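Local coordinates for protein dihydrodipicolinate synthase (PDB 3D0C) that probably catalyses the formation of 4-hydroxy-tetrahydrodipicolinate, a step of lysine biosynthesis, as a TIM-barrel lyase of the DapA family, at residues V110-P115 and A138-Y143; I142-A147 and I166-N171. The protein carries 1 engineered substitution. All coordinates share one frame; numbering follows the deposited sequence.

Contact 1 (V110-P115 and A138-Y143)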
ATOM      1  N   VAL A 110       6.009 -16.665   9.355  1.00 18.50           N
ATOM      2  CA  VAL A 110       5.315 -15.428   9.025  1.00 19.50           C
ATOM      3  C   VAL A 110       5.514 -15.143   7.537  1.00 18.61           C
ATOM      4  O   VAL A 110       6.443 -15.662   6.916  1.00 15.80           O
ATOM      5  CB  VAL A 110       5.819 -14.205   9.854  1.00 19.55           C
ATOM      6  CG1 VAL A 110       5.642 -14.477  11.342  1.00 17.84           C
ATOM      7  CG2 VAL A 110       7.276 -13.886   9.525  1.00 19.09           C
HETATM    8  N   MSE A 111       4.610 -14.357   6.961  1.00 19.11           N
HETATM    9  CA  MSE A 111       4.721 -13.968   5.557  1.00 18.72           C
HETATM   10  C   MSE A 111       4.719 -12.455   5.514  1.00 17.07           C
HETATM   11  O   MSE A 111       3.732 -11.832   5.913  1.00 17.08           O
HETATM   12  CB  MSE A 111       3.539 -14.456   4.719  1.00 21.35           C
HETATM   13  CG  MSE A 111       3.576 -13.834   3.326  1.00 29.41           C
HETATM   14 SE   MSE A 111       1.965 -14.034   2.299  1.00 40.34          SE
HETATM   15  CE  MSE A 111       0.886 -12.656   3.153  1.00 35.50           C
ATOM     16  N   ILE A 112       5.806 -11.871   5.015  1.00 14.03           N
ATOM     17  CA  ILE A 112       5.920 -10.421   4.935  1.00 17.32           C
ATOM     18  C   ILE A 112       5.296  -9.919   3.650  1.00 15.47           C
ATOM     19  O   ILE A 112       5.724 -10.269   2.547  1.00 16.29           O
ATOM     20  CB  ILE A 112       7.404  -9.955   5.009  1.00 19.05           C
ATOM     21  CG1 ILE A 112       8.063 -10.557   6.254  1.00 19.56           C
ATOM     22  CG2 ILE A 112       7.476  -8.422   5.059  1.00 18.94           C
ATOM     23  CD1 ILE A 112       9.533 -10.191   6.426  1.00 24.69           C
ATOM     24  N   HIS A 113       4.253  -9.114   3.816  1.00 16.13           N
ATOM     25  CA  HIS A 113       3.521  -8.516   2.712  1.00 17.00           C
ATOM     26  C   HIS A 113       4.407  -7.513   1.991  1.00 17.71           C
ATOM     27  O   HIS A 113       5.456  -7.085   2.505  1.00 13.82           O
ATOM     28  CB  HIS A 113       2.301  -7.750   3.249  1.00 19.28           C
ATOM     29  CG  HIS A 113       1.100  -8.601   3.519  1.00 23.23           C
ATOM     30  ND1 HIS A 113       0.206  -8.961   2.531  1.00 24.93           N
ATOM     31  CD2 HIS A 113       0.603  -9.113   4.672  1.00 24.43           C
ATOM     32  CE1 HIS A 113      -0.786  -9.647   3.062  1.00 26.19           C
ATOM     33  NE2 HIS A 113      -0.570  -9.757   4.363  1.00 25.77           N
ATOM     34  N   GLN A 114       3.974  -7.130   0.798  1.00 14.48           N
ATOM     35  CA  GLN A 114       4.692  -6.119   0.042  1.00 17.86           C
ATOM     36  C   GLN A 114       4.579  -4.857   0.889  1.00 17.16           C
ATOM     37  O   GLN A 114       3.495  -4.515   1.391  1.00 15.36           O
ATOM     38  CB  GLN A 114       4.035  -5.873  -1.323  1.00 18.40           C
ATOM     39  CG  GLN A 114       4.450  -4.553  -1.971  1.00 22.24           C
ATOM     40  CD  GLN A 114       3.752  -4.283  -3.295  1.00 26.32           C
ATOM     41  OE1 GLN A 114       2.558  -4.559  -3.459  1.00 23.86           O
ATOM     42  NE2 GLN A 114       4.493  -3.719  -4.244  1.00 26.24           N
ATOM     43  N   PRO A 115       5.700  -4.158   1.085  1.00 16.44           N
ATOM     44  CA  PRO A 115       5.667  -2.929   1.885  1.00 16.20           C
ATOM     45  C   PRO A 115       4.651  -1.936   1.316  1.00 15.89           C
ATOM     46  O   PRO A 115       4.636  -1.687   0.113  1.00 17.73           O
ATOM     47  CB  PRO A 115       7.096  -2.409   1.771  1.00 18.06           C
ATOM     48  CG  PRO A 115       7.911  -3.671   1.606  1.00 17.23           C
ATOM     49  CD  PRO A 115       7.073  -4.507   0.674  1.00 15.86           C
ATOM     50  N   ALA A 138      11.049 -17.303  14.461  1.00 20.79           N
ATOM     51  CA  ALA A 138      10.438 -18.247  13.543  1.00 21.02           C
ATOM     52  C   ALA A 138      10.852 -17.806  12.145  1.00 20.21           C
ATOM     53  O   ALA A 138      11.296 -16.673  11.944  1.00 19.27           O
ATOM     54  CB  ALA A 138       8.918 -18.245  13.687  1.00 19.59           C
ATOM     55  N   PRO A 139      10.745 -18.709  11.161  1.00 19.29           N
ATOM     56  CA  PRO A 139      11.118 -18.380   9.784  1.00 19.92           C
ATOM     57  C   PRO A 139      10.130 -17.446   9.112  1.00 18.23           C
ATOM     58  O   PRO A 139       8.992 -17.278   9.568  1.00 16.59           O
ATOM     59  CB  PRO A 139      11.154 -19.743   9.104  1.00 21.49           C
ATOM     60  CG  PRO A 139      10.086 -20.471   9.808  1.00 24.74           C
ATOM     61  CD  PRO A 139      10.368 -20.126  11.259  1.00 20.84           C
ATOM     62  N   SER A 140      10.588 -16.862   8.015  1.00 16.68           N
ATOM     63  CA  SER A 140       9.798 -15.934   7.240  1.00 19.89           C
ATOM     64  C   SER A 140       9.765 -16.300   5.774  1.00 21.02           C
ATOM     65  O   SER A 140      10.654 -16.938   5.227  1.00 19.85           O
ATOM     66  CB  SER A 140      10.388 -14.520   7.303  1.00 16.91           C
ATOM     67  OG  SER A 140      10.339 -13.981   8.604  1.00 17.20           O
ATOM     68  N   ILE A 141       8.700 -15.855   5.142  1.00 20.54           N
ATOM     69  CA  ILE A 141       8.543 -15.981   3.708  1.00 21.74           C
ATOM     70  C   ILE A 141       8.269 -14.546   3.243  1.00 22.91           C
ATOM     71  O   ILE A 141       7.669 -13.759   4.000  1.00 25.79           O
ATOM     72  CB  ILE A 141       7.355 -16.865   3.335  1.00 20.41           C
ATOM     73  CG1 ILE A 141       7.655 -18.323   3.693  1.00 20.88           C
ATOM     74  CG2 ILE A 141       7.067 -16.753   1.839  1.00 24.28           C
ATOM     75  CD1 ILE A 141       6.448 -19.221   3.561  1.00 25.42           C
ATOM     76  N   ILE A 142       8.752 -14.207   2.038  1.00 20.82           N
ATOM     77  CA  ILE A 142       8.542 -12.877   1.459  1.00 20.04           C
ATOM     78  C   ILE A 142       7.625 -12.903   0.237  1.00 18.84           C
ATOM     79  O   ILE A 142       7.827 -13.689  -0.693  1.00 18.49           O
ATOM     80  CB  ILE A 142       9.868 -12.210   1.039  1.00 19.22           C
ATOM     81  CG1 ILE A 142      10.699 -11.946   2.291  1.00 20.31           C
ATOM     82  CG2 ILE A 142       9.629 -10.887   0.272  1.00 19.68           C
ATOM     83  CD1 ILE A 142      12.152 -11.565   2.109  1.00 19.78           C
ATOM     84  N   TYR A 143       6.586 -12.065   0.288  1.00 16.31           N
ATOM     85  CA  TYR A 143       5.648 -11.901  -0.813  1.00 17.07           C
ATOM     86  C   TYR A 143       6.285 -10.805  -1.665  1.00 16.43           C
ATOM     87  O   TYR A 143       6.239  -9.619  -1.325  1.00 17.83           O
ATOM     88  CB  TYR A 143       4.286 -11.460  -0.288  1.00 22.19           C
ATOM     89  CG  TYR A 143       3.242 -11.321  -1.376  1.00 28.05           C
ATOM     90  CD1 TYR A 143       2.944 -12.378  -2.242  1.00 29.83           C
ATOM     91  CD2 TYR A 143       2.516 -10.143  -1.512  1.00 32.60           C
ATOM     92  CE1 TYR A 143       1.931 -12.257  -3.221  1.00 33.03           C
ATOM     93  CE2 TYR A 143       1.514 -10.013  -2.471  1.00 34.56           C
ATOM     94  CZ  TYR A 143       1.222 -11.064  -3.319  1.00 33.05           C
ATOM     95  OH  TYR A 143       0.207 -10.892  -4.234  1.00 38.56           O
TER
HETATM   96  O   HOH W   1       7.233  -8.215   0.731  1.00 25.06           O
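Met111, a selenomethionine, and Tyr143 each send CG opposite the backbone N (chi1 170° for Met111). The next torsion of Met111 is also extended and brings SE to 5.5 Å from the centroid of the Tyr143 ring, while the bend at chi3 (78°) lays CE over one face of the His113 ring, displaced toward its rim. SE stands obliquely to the tyrosine ring, 40° off its normal, in a Met-aromatic contact, and also lies 4.3 Å from Tyr143 CB. Across the sheet from this pair, Val110 turns its CG2 branch against Ser140 OG, a close approach of 3.2 Å.

The parallel register pairs Val110 with Ser140, Met111 with Ile141 and Ile112 with Ile142. Four backbone hydrogen bonds fix it: Val110 N to Pro139 O (3.1 Å), Ile141 N to Val110 O, Ile112 N to Ile141 O (2.8 Å) and Tyr143 N to Ile112 O (3.0 Å). Just where strand 109-112 ends, a water lies within hydrogen-bonding distance of Ile112 O and Tyr143 O, the latter at 2.7 Å.

Tyr143 is the predicted proton donor/acceptor. His113 NE2 is held by Asn53 O. Strand 109-112, helix 122-135 and strand 140-144 form a beta-alpha-beta unit of the barrel: on its outer side, Tyr129 of the helix packs on Ile112 and Ile142; strand 83-88 flanks 110-112, strand 163-168 lies beyond 140-143, and Met111 on the inner side touches Lys167.

Contact 2 (I142-A147 and I166-N171)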
ATOM      1  N   ILE A 142       8.752 -14.207   2.038  1.00 20.82           N
ATOM      2  CA  ILE A 142       8.542 -12.877   1.459  1.00 20.04           C
ATOM      3  C   ILE A 142       7.625 -12.903   0.237  1.00 18.84           C
ATOM      4  O   ILE A 142       7.827 -13.689  -0.693  1.00 18.49           O
ATOM      5  CB  ILE A 142       9.868 -12.210   1.039  1.00 19.22           C
ATOM      6  CG1 ILE A 142      10.699 -11.946   2.291  1.00 20.31           C
ATOM      7  CG2 ILE A 142       9.629 -10.887   0.272  1.00 19.68           C
ATOM      8  CD1 ILE A 142      12.152 -11.565   2.109  1.00 19.78           C
ATOM      9  N   TYR A 143       6.586 -12.065   0.288  1.00 16.31           N
ATOM     10  CA  TYR A 143       5.648 -11.901  -0.813  1.00 17.07           C
ATOM     11  C   TYR A 143       6.285 -10.805  -1.665  1.00 16.43           C
ATOM     12  O   TYR A 143       6.239  -9.619  -1.325  1.00 17.83           O
ATOM     13  CB  TYR A 143       4.286 -11.460  -0.288  1.00 22.19           C
ATOM     14  CG  TYR A 143       3.242 -11.321  -1.376  1.00 28.05           C
ATOM     15  CD1 TYR A 143       2.944 -12.378  -2.242  1.00 29.83           C
ATOM     16  CD2 TYR A 143       2.516 -10.143  -1.512  1.00 32.60           C
ATOM     17  CE1 TYR A 143       1.931 -12.257  -3.221  1.00 33.03           C
ATOM     18  CE2 TYR A 143       1.514 -10.013  -2.471  1.00 34.56           C
ATOM     19  CZ  TYR A 143       1.222 -11.064  -3.319  1.00 33.05           C
ATOM     20  OH  TYR A 143       0.207 -10.892  -4.234  1.00 38.56           O
ATOM     21  N   PHE A 144       6.893 -11.235  -2.764  1.00 17.20           N
ATOM     22  CA  PHE A 144       7.611 -10.365  -3.696  1.00 18.38           C
ATOM     23  C   PHE A 144       6.790 -10.072  -4.957  1.00 18.29           C
ATOM     24  O   PHE A 144       6.674 -10.922  -5.846  1.00 16.66           O
ATOM     25  CB  PHE A 144       8.922 -11.058  -4.085  1.00 20.52           C
ATOM     26  CG  PHE A 144       9.991 -10.127  -4.566  1.00 23.78           C
ATOM     27  CD1 PHE A 144      10.755  -9.402  -3.662  1.00 25.16           C
ATOM     28  CD2 PHE A 144      10.247  -9.986  -5.929  1.00 25.12           C
ATOM     29  CE1 PHE A 144      11.762  -8.546  -4.103  1.00 24.11           C
ATOM     30  CE2 PHE A 144      11.250  -9.134  -6.384  1.00 24.02           C
ATOM     31  CZ  PHE A 144      12.012  -8.411  -5.466  1.00 27.08           C
ATOM     32  N   LYS A 145       6.251  -8.860  -5.059  1.00 18.15           N
ATOM     33  CA  LYS A 145       5.414  -8.522  -6.201  1.00 16.26           C
ATOM     34  C   LYS A 145       5.705  -7.195  -6.901  1.00 18.15           C
ATOM     35  O   LYS A 145       4.992  -6.826  -7.834  1.00 16.74           O
ATOM     36  CB  LYS A 145       3.951  -8.518  -5.757  1.00 20.90           C
ATOM     37  CG  LYS A 145       3.619  -7.347  -4.846  1.00 22.96           C
ATOM     38  CD  LYS A 145       2.231  -7.472  -4.232  1.00 27.32           C
ATOM     39  CE  LYS A 145       1.143  -7.571  -5.290  1.00 29.15           C
ATOM     40  NZ  LYS A 145      -0.181  -7.910  -4.684  1.00 33.31           N
ATOM     41  N   ASP A 146       6.731  -6.478  -6.455  1.00 18.97           N
ATOM     42  CA  ASP A 146       7.081  -5.176  -7.035  1.00 21.45           C
ATOM     43  C   ASP A 146       8.112  -5.364  -8.143  1.00 19.70           C
ATOM     44  O   ASP A 146       9.290  -5.561  -7.861  1.00 17.23           O
ATOM     45  CB  ASP A 146       7.661  -4.272  -5.934  1.00 24.15           C
ATOM     46  CG  ASP A 146       7.911  -2.833  -6.397  1.00 25.72           C
ATOM     47  OD1 ASP A 146       7.936  -2.559  -7.617  1.00 22.40           O
ATOM     48  OD2 ASP A 146       8.105  -1.968  -5.515  1.00 22.67           O
ATOM     49  N   ALA A 147       7.671  -5.302  -9.395  1.00 19.91           N
ATOM     50  CA  ALA A 147       8.581  -5.477 -10.522  1.00 20.76           C
ATOM     51  C   ALA A 147       9.688  -4.419 -10.564  1.00 21.67           C
ATOM     52  O   ALA A 147      10.721  -4.625 -11.204  1.00 18.60           O
ATOM     53  CB  ALA A 147       7.795  -5.467 -11.840  1.00 21.72           C
ATOM     54  N   ILE A 166       9.927 -17.773  -0.831  1.00 13.83           N
ATOM     55  CA  ILE A 166       9.573 -16.553  -1.545  1.00 14.98           C
ATOM     56  C   ILE A 166       8.293 -16.825  -2.318  1.00 16.88           C
ATOM     57  O   ILE A 166       8.247 -17.741  -3.143  1.00 13.37           O
ATOM     58  CB  ILE A 166      10.626 -16.128  -2.600  1.00 16.85           C
ATOM     59  CG1 ILE A 166      11.999 -15.925  -1.956  1.00 19.94           C
ATOM     60  CG2 ILE A 166      10.181 -14.824  -3.260  1.00 18.49           C
ATOM     61  CD1 ILE A 166      12.055 -14.755  -0.989  1.00 21.89           C
ATOM     62  N   LYS A 167       7.244 -16.059  -2.028  1.00 16.27           N
ATOM     63  CA  LYS A 167       6.008 -16.184  -2.786  1.00 18.32           C
ATOM     64  C   LYS A 167       6.230 -15.166  -3.900  1.00 16.41           C
ATOM     65  O   LYS A 167       5.928 -13.981  -3.745  1.00 14.29           O
ATOM     66  CB  LYS A 167       4.782 -15.806  -1.942  1.00 19.82           C
ATOM     67  CG  LYS A 167       4.287 -16.929  -1.062  1.00 25.19           C
ATOM     68  CD  LYS A 167       3.036 -16.513  -0.307  1.00 28.15           C
ATOM     69  CE  LYS A 167       2.435 -17.686   0.434  1.00 31.93           C
ATOM     70  NZ  LYS A 167       3.378 -18.228   1.453  1.00 32.55           N
ATOM     71  N   TYR A 168       6.800 -15.637  -5.007  1.00 16.38           N
ATOM     72  CA  TYR A 168       7.115 -14.773  -6.141  1.00 17.18           C
ATOM     73  C   TYR A 168       5.838 -14.411  -6.883  1.00 15.33           C
ATOM     74  O   TYR A 168       5.175 -15.279  -7.454  1.00 16.44           O
ATOM     75  CB  TYR A 168       8.090 -15.472  -7.094  1.00 21.52           C
ATOM     76  CG  TYR A 168       8.888 -14.509  -7.952  1.00 28.51           C
ATOM     77  CD1 TYR A 168      10.013 -13.861  -7.437  1.00 30.91           C
ATOM     78  CD2 TYR A 168       8.500 -14.215  -9.260  1.00 31.01           C
ATOM     79  CE1 TYR A 168      10.731 -12.943  -8.201  1.00 35.64           C
ATOM     80  CE2 TYR A 168       9.212 -13.293 -10.034  1.00 34.89           C
ATOM     81  CZ  TYR A 168      10.325 -12.662  -9.496  1.00 35.79           C
ATOM     82  OH  TYR A 168      11.031 -11.745 -10.243  1.00 38.12           O
ATOM     83  N   ALA A 169       5.502 -13.127  -6.890  1.00 16.30           N
ATOM     84  CA  ALA A 169       4.276 -12.678  -7.531  1.00 15.65           C
ATOM     85  C   ALA A 169       4.439 -11.709  -8.691  1.00 16.62           C
ATOM     86  O   ALA A 169       3.545 -10.910  -8.953  1.00 18.70           O
ATOM     87  CB  ALA A 169       3.333 -12.076  -6.474  1.00 14.95           C
ATOM     88  N   ILE A 170       5.574 -11.766  -9.379  1.00 17.22           N
ATOM     89  CA  ILE A 170       5.793 -10.916 -10.548  1.00 16.66           C
ATOM     90  C   ILE A 170       5.607 -11.863 -11.745  1.00 15.28           C
ATOM     91  O   ILE A 170       6.395 -12.792 -11.920  1.00 12.78           O
ATOM     92  CB  ILE A 170       7.223 -10.328 -10.551  1.00 18.07           C
ATOM     93  CG1 ILE A 170       7.397  -9.394  -9.344  1.00 18.43           C
ATOM     94  CG2 ILE A 170       7.483  -9.579 -11.858  1.00 18.18           C
ATOM     95  CD1 ILE A 170       8.814  -8.849  -9.160  1.00 18.58           C
ATOM     96  N   ASN A 171       4.565 -11.647 -12.549  1.00 12.59           N
ATOM     97  CA  ASN A 171       4.315 -12.539 -13.676  1.00 15.68           C
ATOM     98  C   ASN A 171       5.222 -12.330 -14.881  1.00 15.47           C
ATOM     99  O   ASN A 171       4.771 -12.124 -16.007  1.00 17.49           O
ATOM    100  CB  ASN A 171       2.838 -12.489 -14.078  1.00 17.85           C
ATOM    101  CG  ASN A 171       1.932 -13.054 -12.993  1.00 20.48           C
ATOM    102  OD1 ASN A 171       2.297 -14.015 -12.305  1.00 19.54           O
ATOM    103  ND2 ASN A 171       0.749 -12.470 -12.839  1.00 19.10           N
TER
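Residues 142-144 and 166-168 run parallel, their short axes only 18° apart, with Ile142 beside Ile166, Tyr143 beside Lys167 and Phe144 beside Tyr168. Lys167 uses both its N and its O toward strand 142-144, donating from N to Ile142 O (2.8 Å) and accepting at O from Phe144 N (3.1 Å), the usual parallel pattern. Ala169 N to Phe144 O (2.7 Å) carries the pairing past the strand end.

On the face of Tyr143 and Lys167 the two side chains cross at about a right angle. Lys167 CB lies in the plane of the Tyr143 ring, at its edge, 3.9 Å from CD1, and from there the lysine chain leads away. Ala169 CB approaches obliquely, 3.5 Å from Tyr143 CE1, while Lys145 NZ donates to Tyr143 OH (3.0 Å). A phenylalanine in place of Tyr143 would probably leave Lys145 NZ without this acceptor.

On the other face, Phe144 and Tyr168 share a chi1 of -157° and point the same way side by side; their planes are 23° apart, but the rings are slid so far that they barely overlap. Ile170 CD1 comes obliquely to Phe144 CE2 (3.7 Å) and also reaches the backbone of Asp146 and Ala147. Arg175 of helix 173-182 and Ile154 of helix 152-157 touch the side chains of both Phe144 and Tyr168.

Neighbouring parallel strands joined through helix 152-157 form a beta-alpha-beta unit of the TIM barrel, and they place the predicted Schiff-base lysine, Lys167, and the predicted proton donor/acceptor, Tyr143, on the same face of adjacent strands, consistent with a DapA-family active site.

In the fold
Strand 140-144 serves both contacts: contact 1 pairs it with 109-112 and contact 2 with 163-168, so three successive strands of the eight-stranded barrel are joined edge to edge. Contact 1 is the more deeply buried, with eight of its ten touching residues buried against six of eleven in contact 2, whose ends include the exposed Ala147. Both rest on parallel backbone hydrogen bonds, but contact 1 adds Met-aromatic and aliphatic packing, contact 2 the cluster of Phe144, Tyr168 and Ile170. The two meet inside the barrel, where Met111 SE lies 3.8 Å from Lys167 CD, and again at the loops, where Gln114 packs on Lys145 and Asp146.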